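Local coordinates for protein salicylaldehyde dehydrogenase NahF (Pseudomonas putida, PDB 4JZ6) that probably catalyses the NAD-dependent oxidation of salicylaldehyde to salicylate in naphthalene degradation, as a member of the aldehyde dehydrogenase family, at residues V163-T168 with S191-A196; E101-E106 with P195-L200; L383-S388 with V404-G409. All blocks are in the same frame, centred on the assembly; numbering follows the deposited sequence.

From the N terminus, helix 96-107 comes first, and interaction 2 brings it against the start of helix 195-208, closing a long loop of 88 intervening residues. Interaction 1 lies within that span: the loop 163-168 after strand 159-162 folds onto 191-196, the turn that leads into the same helix, and the two contacts share Pro195 and Ala196. They touch directly, His198 ND1 of interaction 2 lying 3.0 Å from Ser191 N of interaction 1. Interaction 3 follows later and stands apart, its centre about 34 Å from that of interaction 1 and about 38 Å from that of interaction 2. There a 15-residue excursion joins neighbouring strands of the seven-stranded sheet, 381-384 and 401-407.

Interaction 1 (V163-T168 with S191-A196). With NK (salicylaldehyde), chain B.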
loop_
_atom_site.group_PDB
_atom_site.type_symbol
_atom_site.label_atom_id
_atom_site.label_comp_id
_atom_site.label_asym_id
_atom_site.label_seq_id
_atom_site.Cartn_x
_atom_site.Cartn_y
_atom_site.Cartn_z
ATOM N N VAL A 163 7.818 -16.444 -1.361
ATOM C CA VAL A 163 9.151 -16.238 -1.923
ATOM C C VAL A 163 9.441 -17.191 -3.074
ATOM O O VAL A 163 9.227 -18.395 -2.941
ATOM C CB VAL A 163 10.223 -16.448 -0.843
ATOM C CG1 VAL A 163 11.615 -16.225 -1.412
ATOM C CG2 VAL A 163 9.968 -15.520 0.323
ATOM N N PRO A 164 9.931 -16.653 -4.211
ATOM C CA PRO A 164 10.232 -17.457 -5.400
ATOM C C PRO A 164 11.604 -18.124 -5.306
ATOM O O PRO A 164 12.177 -18.193 -4.217
ATOM C CB PRO A 164 10.234 -16.418 -6.515
ATOM C CG PRO A 164 10.761 -15.202 -5.848
ATOM C CD PRO A 164 10.189 -15.220 -4.453
ATOM N N TRP A 165 12.129 -18.577 -6.443
ATOM C CA TRP A 165 13.290 -19.465 -6.478
ATOM C C TRP A 165 14.569 -18.824 -7.038
ATOM O O TRP A 165 15.651 -19.397 -6.912
ATOM C CB TRP A 165 12.939 -20.677 -7.338
ATOM C CG TRP A 165 12.364 -20.234 -8.637
ATOM C CD1 TRP A 165 11.043 -20.043 -8.927
ATOM C CD2 TRP A 165 13.093 -19.862 -9.811
ATOM N NE1 TRP A 165 10.903 -19.593 -10.218
ATOM C CE2 TRP A 165 12.146 -19.471 -10.783
ATOM C CE3 TRP A 165 14.450 -19.832 -10.144
ATOM C CZ2 TRP A 165 12.518 -19.056 -12.060
ATOM C CZ3 TRP A 165 14.818 -19.415 -11.412
ATOM C CH2 TRP A 165 13.857 -19.036 -12.354
ATOM N N ASN A 166 14.455 -17.655 -7.666
ATOM C CA ASN A 166 15.584 -17.087 -8.411
ATOM C C ASN A 166 16.643 -16.385 -7.560
ATOM O O ASN A 166 17.816 -16.765 -7.578
ATOM C CB ASN A 166 15.093 -16.182 -9.544
ATOM C CG ASN A 166 14.171 -15.094 -9.055
ATOM O OD1 ASN A 166 13.541 -15.231 -8.007
ATOM N ND2 ASN A 166 14.083 -13.999 -9.810
ATOM N N GLY A 167 16.237 -15.357 -6.824
ATOM C CA GLY A 167 17.087 -14.790 -5.793
ATOM C C GLY A 167 16.920 -15.682 -4.580
ATOM O O GLY A 167 16.475 -15.247 -3.517
ATOM N N THR A 168 17.298 -16.943 -4.766
ATOM C CA THR A 168 16.903 -18.054 -3.907
ATOM C C THR A 168 17.039 -17.790 -2.415
ATOM O O THR A 168 16.151 -18.134 -1.634
ATOM C CB THR A 168 17.712 -19.304 -4.253
ATOM O OG1 THR A 168 17.886 -19.379 -5.674
ATOM C CG2 THR A 168 16.987 -20.524 -3.784
ATOM N N SER A 191 9.574 -21.950 -2.348
ATOM C CA SER A 191 9.365 -22.281 -3.753
ATOM C C SER A 191 9.481 -23.769 -4.034
ATOM O O SER A 191 10.308 -24.469 -3.439
ATOM C CB SER A 191 10.358 -21.536 -4.634
ATOM O OG SER A 191 10.293 -22.033 -5.957
ATOM N N GLU A 192 8.665 -24.241 -4.969
ATOM C CA GLU A 192 8.673 -25.647 -5.334
ATOM C C GLU A 192 9.989 -26.049 -5.999
ATOM O O GLU A 192 10.362 -27.226 -5.991
ATOM C CB GLU A 192 7.493 -25.970 -6.253
ATOM C CG GLU A 192 7.555 -25.311 -7.615
ATOM C CD GLU A 192 6.656 -24.100 -7.729
ATOM O OE1 GLU A 192 6.504 -23.360 -6.728
ATOM O OE2 GLU A 192 6.096 -23.895 -8.829
ATOM N N PHE A 193 10.689 -25.071 -6.570
ATOM C CA PHE A 193 11.945 -25.329 -7.269
ATOM C C PHE A 193 13.154 -25.208 -6.339
ATOM O O PHE A 193 14.273 -25.603 -6.693
ATOM C CB PHE A 193 12.108 -24.362 -8.440
ATOM C CG PHE A 193 11.020 -24.458 -9.468
ATOM C CD1 PHE A 193 10.846 -25.617 -10.210
ATOM C CD2 PHE A 193 10.184 -23.383 -9.707
ATOM C CE1 PHE A 193 9.848 -25.707 -11.165
ATOM C CE2 PHE A 193 9.184 -23.463 -10.658
ATOM C CZ PHE A 193 9.016 -24.627 -11.390
ATOM N N SER A 194 12.924 -24.656 -5.153
ATOM C CA SER A 194 14.009 -24.389 -4.218
ATOM C C SER A 194 13.723 -24.843 -2.774
ATOM O O SER A 194 13.935 -24.076 -1.833
ATOM C CB SER A 194 14.342 -22.893 -4.260
ATOM O OG SER A 194 14.765 -22.429 -2.995
ATOM N N PRO A 195 13.262 -26.095 -2.579
ATOM C CA PRO A 195 12.865 -26.423 -1.207
ATOM C C PRO A 195 14.030 -26.686 -0.252
ATOM O O PRO A 195 13.891 -26.428 0.945
ATOM C CB PRO A 195 12.018 -27.684 -1.385
ATOM C CG PRO A 195 12.570 -28.322 -2.579
ATOM C CD PRO A 195 12.985 -27.211 -3.501
ATOM N N ALA A 196 15.151 -27.190 -0.756
ATOM C CA ALA A 196 16.301 -27.439 0.107
ATOM C C ALA A 196 16.937 -26.132 0.562
ATOM O O ALA A 196 17.357 -26.001 1.714
ATOM C CB ALA A 196 17.325 -28.314 -0.591
HETATM O OAH NK B . 14.814 -9.887 -9.522
HETATM C CAD NK B . 14.934 -10.655 -8.588
HETATM C CAA NK B . 15.884 -10.242 -7.532
HETATM C CAC NK B . 15.825 -8.976 -6.951
HETATM C CAG NK B . 16.745 -8.637 -5.964
HETATM C CAI NK B . 17.719 -9.537 -5.573
HETATM C CAE NK B . 17.783 -10.789 -6.154
HETATM C CAB NK B . 16.863 -11.145 -7.140
HETATM O OAF NK B . 16.884 -12.378 -7.748
#
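Trp165 and Phe193 run alongside one another in the same direction, yet their rings are turned almost perpendicular. The edge of Phe193 is directed at the face of the Trp165 five-membered ring in a T-shaped pair, centroids 5.1 Å apart and planes at 82°. The leading atom is Phe193 CD2, 3.5 Å from Trp165 CD1. A chi1 of 50° sets the indole between its own backbone N and carbonyl carbon, which brings CB and the pyrrole side of the ring to the other segment. There Ser191 OG sits at the indole edge, near the ring plane and 3.3 Å from Trp165 CB. The same oxygen accepts the N-H of Phe193 (3.1 Å from OG to N), an ST turn that ties the serine to the phenylalanine backbone. Ser191 to Ser194 form a type I turn leading into helix 195-208.

Both segments follow neighbouring parallel strands, 159-162 and 186-189, of the alpha/beta sheet, so the contact lies just beyond their C-terminal ends, where Rossmann-like folds place their binding loops. On the first loop Asn166 and Gly167 help line the salicylaldehyde pocket; Gly167 CA comes within 3.1 Å of the ligand oxygen OAF. Asn166 ND2 is held by Gln299 O, while Trp113 NE1 bonds to Asn166 O. Thr168 turns its two branches to different tasks: OG1 hydrogen-bonds back to Trp165 O at 2.6 Å, tilted 34° from the carbonyl plane, and CG2 faces the side chain of Ser194, its carbon 3.6 Å from Ser194 CB.

Interaction 2 (E101-E106 with P195-L200); sequences EVMAME and PATHAL
Two helices pack nearly antiparallel in a buried contact, 96-107 against the first turn of 195-208, with the axes of segments 101-106 and 195-200 9.1 Å apart and their N-to-C directions at 153°. The contact turns on one acidic side chain, Glu106, which reaches the amino end of the second helix. Its CG stands anti to the carbonyl carbon (chi1 -66°), and the chain is extended beyond it, delivering the carboxylate to backbone N-H groups at the start of that helix.

The two oxygens divide the work. Glu106 OE2 takes the N-H of Ala196, 2.8 Å from Ala196 N, met on its syn side and 20° out of the carboxylate plane; Thr49 OG1 of strand 47-52 is a further partner of this oxygen. Glu106 OE1 accepts twice from Thr197: the hydroxyl OG1, 2.6 Å away, approaches nearly along the C-O axis, whereas the backbone N of Thr197 comes from above the carboxylate plane at 3.0 Å. Three bonds from one helix thus hold the group and limit its rotation, and the N-H groups at the helix start, which have no preceding turn to bond to, would probably help stabilise its negative charge.

Beside the carboxylate the contact turns apolar. Val102 CG1 packs on Ala196 CB at 3.6 Å and also lies next to Thr197 OG1, the valine and threonine side chains running past one another head to tail. The other branch of Thr197, CG2, meets Met103 CG at 3.6 Å, the methionine lying roughly perpendicular to it. Met18 of strand 18-24 touches both Val102 and Ala196. An acidic side chain from one helix thus receives first-turn N-H groups of its neighbour, within an antiparallel helix pair.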
loop_
_atom_site.group_PDB
_atom_site.type_symbol
_atom_site.label_atom_id
_atom_site.label_comp_id
_atom_site.label_asym_id
_atom_site.label_seq_id
_atom_site.Cartn_x
_atom_site.Cartn_y
_atom_site.Cartn_z
ATOM N N GLU A 101 26.403 -25.217 -2.903
ATOM C CA GLU A 101 26.160 -26.570 -3.384
ATOM C C GLU A 101 24.685 -26.826 -3.680
ATOM O O GLU A 101 24.338 -27.387 -4.724
ATOM C CB GLU A 101 26.669 -27.585 -2.362
ATOM C CG GLU A 101 26.538 -29.032 -2.799
ATOM C CD GLU A 101 26.689 -29.993 -1.645
ATOM O OE1 GLU A 101 27.182 -29.567 -0.577
ATOM O OE2 GLU A 101 26.304 -31.172 -1.797
ATOM N N VAL A 102 23.821 -26.412 -2.762
ATOM C CA VAL A 102 22.400 -26.684 -2.895
ATOM C C VAL A 102 21.773 -25.855 -4.010
ATOM O O VAL A 102 21.002 -26.373 -4.821
ATOM C CB VAL A 102 21.659 -26.446 -1.567
ATOM C CG1 VAL A 102 20.155 -26.440 -1.780
ATOM C CG2 VAL A 102 22.055 -27.513 -0.551
ATOM N N MET A 103 22.121 -24.572 -4.053
ATOM C CA MET A 103 21.612 -23.676 -5.087
ATOM C C MET A 103 22.056 -24.121 -6.482
ATOM O O MET A 103 21.318 -23.958 -7.459
ATOM C CB MET A 103 22.037 -22.230 -4.813
ATOM C CG MET A 103 21.165 -21.524 -3.790
ATOM S SD MET A 103 21.527 -19.759 -3.624
ATOM C CE MET A 103 21.498 -19.216 -5.335
ATOM N N ALA A 104 23.253 -24.695 -6.570
ATOM C CA ALA A 104 23.732 -25.222 -7.838
ATOM C C ALA A 104 22.871 -26.404 -8.277
ATOM O O ALA A 104 22.561 -26.555 -9.459
ATOM C CB ALA A 104 25.193 -25.627 -7.737
ATOM N N MET A 105 22.473 -27.235 -7.319
ATOM C CA MET A 105 21.693 -28.427 -7.633
ATOM C C MET A 105 20.247 -28.081 -7.967
ATOM O O MET A 105 19.678 -28.601 -8.929
ATOM C CB MET A 105 21.735 -29.424 -6.471
ATOM C CG MET A 105 23.113 -30.011 -6.207
ATOM S SD MET A 105 23.195 -30.951 -4.666
ATOM C CE MET A 105 22.070 -32.308 -5.017
ATOM N N GLU A 106 19.657 -27.195 -7.172
ATOM C CA GLU A 106 18.228 -26.927 -7.280
ATOM C C GLU A 106 17.851 -25.962 -8.392
ATOM O O GLU A 106 16.886 -26.199 -9.114
ATOM C CB GLU A 106 17.665 -26.417 -5.952
ATOM C CG GLU A 106 17.689 -27.438 -4.839
ATOM C CD GLU A 106 16.757 -27.069 -3.713
ATOM O OE1 GLU A 106 16.819 -25.914 -3.235
ATOM O OE2 GLU A 106 15.949 -27.936 -3.314
ATOM N N PRO A 195 13.262 -26.095 -2.579
ATOM C CA PRO A 195 12.865 -26.423 -1.207
ATOM C C PRO A 195 14.030 -26.686 -0.252
ATOM O O PRO A 195 13.891 -26.428 0.945
ATOM C CB PRO A 195 12.018 -27.684 -1.385
ATOM C CG PRO A 195 12.570 -28.322 -2.579
ATOM C CD PRO A 195 12.985 -27.211 -3.501
ATOM N N ALA A 196 15.151 -27.190 -0.756
ATOM C CA ALA A 196 16.301 -27.439 0.107
ATOM C C ALA A 196 16.937 -26.132 0.562
ATOM O O ALA A 196 17.357 -26.001 1.714
ATOM C CB ALA A 196 17.325 -28.314 -0.591
ATOM N N THR A 197 17.002 -25.165 -0.345
ATOM C CA THR A 197 17.600 -23.874 -0.038
ATOM C C THR A 197 16.769 -23.095 0.972
ATOM O O THR A 197 17.303 -22.492 1.902
ATOM C CB THR A 197 17.744 -23.020 -1.296
ATOM O OG1 THR A 197 18.150 -23.848 -2.387
ATOM C CG2 THR A 197 18.776 -21.930 -1.075
ATOM N N HIS A 198 15.456 -23.106 0.775
ATOM C CA HIS A 198 14.546 -22.401 1.668
ATOM C C HIS A 198 14.440 -23.078 3.037
ATOM O O HIS A 198 14.254 -22.417 4.059
ATOM C CB HIS A 198 13.176 -22.258 1.011
ATOM C CG HIS A 198 13.155 -21.262 -0.100
ATOM N ND1 HIS A 198 12.119 -21.168 -1.002
ATOM C CD2 HIS A 198 14.045 -20.299 -0.447
ATOM C CE1 HIS A 198 12.370 -20.195 -1.860
ATOM N NE2 HIS A 198 13.533 -19.652 -1.544
ATOM N N ALA A 199 14.559 -24.399 3.060
ATOM C CA ALA A 199 14.614 -25.097 4.332
ATOM C C ALA A 199 15.911 -24.705 5.037
ATOM O O ALA A 199 15.924 -24.459 6.245
ATOM C CB ALA A 199 14.542 -26.588 4.125
ATOM N N LEU A 200 16.996 -24.627 4.266
ATOM C CA LEU A 200 18.299 -24.272 4.813
ATOM C C LEU A 200 18.308 -22.884 5.448
ATOM O O LEU A 200 18.791 -22.711 6.570
ATOM C CB LEU A 200 19.392 -24.366 3.747
ATOM C CG LEU A 200 20.801 -24.110 4.300
ATOM C CD1 LEU A 200 21.092 -25.053 5.458
ATOM C CD2 LEU A 200 21.858 -24.238 3.218
#

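Interaction 3 (L383-S388 with V404-G409); sequences LDHVKS and VIRCKG
Leu383 and Val404 join neighbouring parallel strands, 381-384 and 401-407, in the seven-stranded mixed sheet, the former strand lying next to 366-369, the outermost one within the chain. Backbone bonds set the pairing: Val404 N donates to Leu383 O at 2.7 Å, and Val404 O in turn accepts from Val386 N at 3.2 Å. The pairing thus starts as a parallel ladder but slips by one residue at His385, whose positive phi turns the chain, and Val386 takes the place His385 would have had.

The charged contact is a side-on salt bridge. Arg406 offers NE to Asp384 OD1 at 3.0 Å with an N-H...O angle of 171°, and NH1 to Asp384 OD2 at 2.8 Å, where the syn lone pair is used. The two planes are only 25° apart, so carboxylate and guanidinium meet edge to edge, nearly coplanar. With chi1 at -165°, opposite the backbone N, the Asp384 carboxylate reaches across to the arginine. Asp315 of helix 311-327 also pairs with NH1, which probably strengthens the hold on this charge.

Among the remaining side-chain contacts, CE1 of His385 lies over one face of the Arg406 guanidinium, toward its rim, 3.2 Å from Arg406 NE. Val386 faces Ile405 more loosely, while Tyr393 touches both of them. Solvent completes the pairing beyond the direct bonds: one water donates to Val386 O and accepts the N-H of Arg406, its oxygen 2.8 Å from Arg406 N.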
loop_
_atom_site.group_PDB
_atom_site.type_symbol
_atom_site.label_atom_id
_atom_site.label_comp_id
_atom_site.label_asym_id
_atom_site.label_seq_id
_atom_site.Cartn_x
_atom_site.Cartn_y
_atom_site.Cartn_z
ATOM N N LEU A 383 18.514 -10.496 -29.749
ATOM C CA LEU A 383 17.707 -10.142 -30.913
ATOM C C LEU A 383 17.827 -8.642 -31.173
ATOM O O LEU A 383 17.721 -7.830 -30.246
ATOM C CB LEU A 383 16.242 -10.538 -30.710
ATOM C CG LEU A 383 15.969 -12.014 -30.405
ATOM C CD1 LEU A 383 14.486 -12.271 -30.200
ATOM C CD2 LEU A 383 16.494 -12.864 -31.521
ATOM N N ASP A 384 18.065 -8.283 -32.433
ATOM C CA ASP A 384 18.218 -6.887 -32.830
ATOM C C ASP A 384 17.034 -6.447 -33.688
ATOM O O ASP A 384 16.327 -7.286 -34.255
ATOM C CB ASP A 384 19.516 -6.702 -33.617
ATOM C CG ASP A 384 19.922 -5.241 -33.747
ATOM O OD1 ASP A 384 19.137 -4.355 -33.341
ATOM O OD2 ASP A 384 21.028 -4.980 -34.267
ATOM N N HIS A 385 16.837 -5.132 -33.793
ATOM C CA HIS A 385 15.722 -4.557 -34.546
ATOM C C HIS A 385 14.380 -5.087 -34.061
ATOM O O HIS A 385 13.531 -5.486 -34.860
ATOM C CB HIS A 385 15.872 -4.812 -36.044
ATOM C CG HIS A 385 17.209 -4.428 -36.588
ATOM N ND1 HIS A 385 17.575 -3.120 -36.814
ATOM C CD2 HIS A 385 18.272 -5.187 -36.959
ATOM C CE1 HIS A 385 18.802 -3.085 -37.296
ATOM N NE2 HIS A 385 19.248 -4.325 -37.395
ATOM N N VAL A 386 14.207 -5.101 -32.745
ATOM C CA VAL A 386 12.935 -5.458 -32.145
ATOM C C VAL A 386 12.021 -4.232 -32.147
ATOM O O VAL A 386 12.455 -3.116 -31.862
ATOM C CB VAL A 386 13.138 -6.014 -30.723
ATOM C CG1 VAL A 386 11.822 -6.119 -29.980
ATOM C CG2 VAL A 386 13.825 -7.368 -30.804
ATOM N N LYS A 387 10.758 -4.445 -32.499
ATOM C CA LYS A 387 9.815 -3.350 -32.669
ATOM C C LYS A 387 8.561 -3.566 -31.817
ATOM O O LYS A 387 8.303 -4.670 -31.334
ATOM C CB LYS A 387 9.448 -3.204 -34.150
ATOM C CG LYS A 387 10.609 -2.817 -35.064
ATOM C CD LYS A 387 11.017 -1.358 -34.856
ATOM C CE LYS A 387 11.717 -0.758 -36.085
ATOM N NZ LYS A 387 13.177 -1.078 -36.170
ATOM N N SER A 388 7.775 -2.506 -31.654
ATOM C CA SER A 388 6.664 -2.491 -30.701
ATOM C C SER A 388 5.523 -3.467 -31.002
ATOM O O SER A 388 4.649 -3.677 -30.160
ATOM C CB SER A 388 6.121 -1.067 -30.545
ATOM O OG SER A 388 5.988 -0.424 -31.803
ATOM N N VAL A 404 17.329 -5.793 -28.459
ATOM C CA VAL A 404 17.815 -4.459 -28.778
ATOM C C VAL A 404 16.733 -3.656 -29.490
ATOM O O VAL A 404 16.241 -4.059 -30.547
ATOM C CB VAL A 404 19.060 -4.507 -29.684
ATOM C CG1 VAL A 404 19.701 -3.142 -29.767
ATOM C CG2 VAL A 404 20.054 -5.521 -29.161
ATOM N N ILE A 405 16.353 -2.525 -28.902
ATOM C CA ILE A 405 15.459 -1.592 -29.573
ATOM C C ILE A 405 16.236 -0.334 -29.925
ATOM O O ILE A 405 16.795 0.327 -29.050
ATOM C CB ILE A 405 14.262 -1.209 -28.697
ATOM C CG1 ILE A 405 13.586 -2.466 -28.144
ATOM C CG2 ILE A 405 13.283 -0.378 -29.501
ATOM C CD1 ILE A 405 12.640 -2.195 -26.998
ATOM N N ARG A 406 16.292 -0.022 -31.212
ATOM C CA ARG A 406 17.015 1.151 -31.669
ATOM C C ARG A 406 16.100 2.364 -31.627
ATOM O O ARG A 406 14.888 2.245 -31.816
ATOM C CB ARG A 406 17.552 0.927 -33.080
ATOM C CG ARG A 406 18.657 -0.109 -33.149
ATOM C CD ARG A 406 18.788 -0.705 -34.534
ATOM N NE ARG A 406 19.855 -1.698 -34.590
ATOM C CZ ARG A 406 21.011 -1.526 -35.223
ATOM N NH1 ARG A 406 21.920 -2.492 -35.211
ATOM N NH2 ARG A 406 21.257 -0.397 -35.879
ATOM N N CYS A 407 16.682 3.531 -31.368
ATOM C CA CYS A 407 15.907 4.761 -31.276
ATOM C C CYS A 407 16.709 5.950 -31.764
ATOM O O CYS A 407 17.929 5.874 -31.904
ATOM C CB CYS A 407 15.460 5.011 -29.836
ATOM S SG CYS A 407 16.797 5.447 -28.689
ATOM N N LYS A 408 16.011 7.047 -32.020
ATOM C CA LYS A 408 16.651 8.285 -32.436
ATOM C C LYS A 408 16.357 9.397 -31.443
ATOM O O LYS A 408 15.253 9.938 -31.409
ATOM C CB LYS A 408 16.186 8.691 -33.838
ATOM C CG LYS A 408 16.876 7.924 -34.955
ATOM C CD LYS A 408 15.921 7.608 -36.102
ATOM C CE LYS A 408 16.603 6.754 -37.171
ATOM N NZ LYS A 408 15.688 6.410 -38.300
ATOM N N GLY A 409 17.343 9.731 -30.626
ATOM C CA GLY A 409 17.239 10.901 -29.781
ATOM C C GLY A 409 16.836 10.623 -28.349
ATOM O O GLY A 409 16.292 9.565 -28.018
HETATM O O HOH W 1 14.671 -1.440 -33.022
#